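Endonuclease IV (Thermus thermophilus, PDB 3AAM) cleaves phosphodiester bonds at apurinic or apyrimidinic sites of DNA during base excision repair and also has 3'-5' exonuclease activity. Local coordinates at residues T162-V166 / V195-R199. Sequence-based numbering, arbitrary orientation.
Sequences TPLQV and VGLER
Val166 N donates to Arg199 O over 2.8 Å, the sole direct hydrogen bond between 162-166 and 195-199, next to the closest backbone approach, where Gln165 CA and Arg199 CA are 5.3 Å apart. Beside this bond the Arg199 side chain, bent at chi2 (-58°) and chi3 (-71°), folds back across Gln165 at about a right angle. One face of its guanidinium lies against the Gln165 amide: Gln165 NE2 stands 3.6 Å above the plane, displaced toward the rim, and the amide is tilted 31° from the guanidinium plane. Gln165 CG meets the same group, 3.6 Å from Arg199 NH2, while Gln165 OE1 lies against the arginine backbone, 3.5 Å from Arg199 CA. An alanine in place of Gln165 would probably leave this guanidinium face without its amide and methylene support and the arginine freer to swing. The same Arg199 NH2 also donates to a water (2.8 Å), which in turn donates to Thr162 O and Leu164 O, linking the charged group indirectly to the turn, where Leu164 N donates to Thr162 OG1 in an ST turn. The apolar share is small: Val166 CG2 touches Val195 CG1 at 3.9 Å. In the TIM barrel, the contact joins the start of strand 165-169 to the loop leading from helix 184-194 into the parallel neighbour, strand 202-208. Gln165 makes backbone hydrogen bonds with Leu136 and Val138 of strand 135-139, and helix 152-159 packs on both valines through Leu155, Ala156 and Val159.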
# COMPACT_ATOMS: atom_id res chain seq x y z
N THR A 162 -1.07 14.31 12.90
CA THR A 162 -1.95 13.15 12.87
C THR A 162 -1.08 11.90 13.03
O THR A 162 0.14 11.99 12.97
CB THR A 162 -2.69 13.00 11.53
OG1 THR A 162 -1.81 12.39 10.57
CG2 THR A 162 -3.13 14.35 11.00
N PRO A 163 -1.71 10.73 13.25
CA PRO A 163 -0.94 9.50 13.40
C PRO A 163 -0.78 8.82 12.04
O PRO A 163 -0.32 7.69 11.95
CB PRO A 163 -1.79 8.68 14.35
CG PRO A 163 -3.18 9.04 13.92
CD PRO A 163 -3.09 10.55 13.73
N LEU A 164 -1.18 9.52 10.98
CA LEU A 164 -1.07 8.98 9.63
C LEU A 164 0.38 8.90 9.19
O LEU A 164 1.21 9.71 9.60
CB LEU A 164 -1.81 9.88 8.62
CG LEU A 164 -3.31 10.12 8.79
CD1 LEU A 164 -3.76 11.21 7.82
CD2 LEU A 164 -4.05 8.83 8.54
N GLN A 165 0.69 7.90 8.37
CA GLN A 165 2.02 7.76 7.82
C GLN A 165 1.88 7.62 6.32
O GLN A 165 0.78 7.71 5.79
CB GLN A 165 2.76 6.58 8.45
CG GLN A 165 3.22 6.90 9.87
CD GLN A 165 4.11 5.84 10.47
OE1 GLN A 165 5.09 5.42 9.86
NE2 GLN A 165 3.78 5.41 11.69
N VAL A 166 2.99 7.39 5.63
CA VAL A 166 2.95 7.34 4.17
C VAL A 166 3.40 6.04 3.51
O VAL A 166 4.26 5.33 4.02
CB VAL A 166 3.82 8.50 3.60
CG1 VAL A 166 4.00 8.34 2.09
CG2 VAL A 166 3.17 9.83 3.93
N VAL A 195 8.73 14.39 3.70
CA VAL A 195 7.97 13.57 4.63
C VAL A 195 8.81 12.98 5.76
O VAL A 195 8.40 12.99 6.92
CB VAL A 195 7.26 12.42 3.88
CG1 VAL A 195 6.63 11.44 4.86
CG2 VAL A 195 6.20 13.00 2.95
N GLY A 196 9.98 12.48 5.40
CA GLY A 196 10.85 11.85 6.36
C GLY A 196 10.65 10.36 6.18
O GLY A 196 9.55 9.84 6.40
N LEU A 197 11.70 9.66 5.78
CA LEU A 197 11.59 8.22 5.54
C LEU A 197 11.19 7.39 6.75
O LEU A 197 10.75 6.25 6.60
CB LEU A 197 12.90 7.69 4.95
CG LEU A 197 13.19 8.24 3.54
CD1 LEU A 197 14.53 7.72 3.04
CD2 LEU A 197 12.08 7.82 2.59
N GLU A 198 11.32 7.95 7.95
CA GLU A 198 10.93 7.19 9.14
C GLU A 198 9.42 7.00 9.17
O GLU A 198 8.91 6.14 9.89
CB GLU A 198 11.41 7.90 10.42
CG GLU A 198 10.84 9.28 10.65
CD GLU A 198 11.34 10.31 9.66
OE1 GLU A 198 12.57 10.35 9.40
OE2 GLU A 198 10.52 11.10 9.15
N ARG A 199 8.71 7.78 8.37
CA ARG A 199 7.26 7.70 8.30
C ARG A 199 6.79 7.04 7.01
O ARG A 199 5.67 7.28 6.56
CB ARG A 199 6.64 9.10 8.42
CG ARG A 199 7.19 9.92 9.58
CD ARG A 199 6.99 9.23 10.93
NE ARG A 199 5.59 9.21 11.34
CZ ARG A 199 5.17 8.83 12.55
NH1 ARG A 199 6.05 8.43 13.46
NH2 ARG A 199 3.88 8.84 12.85
O HOH W 1 2.35 10.90 11.80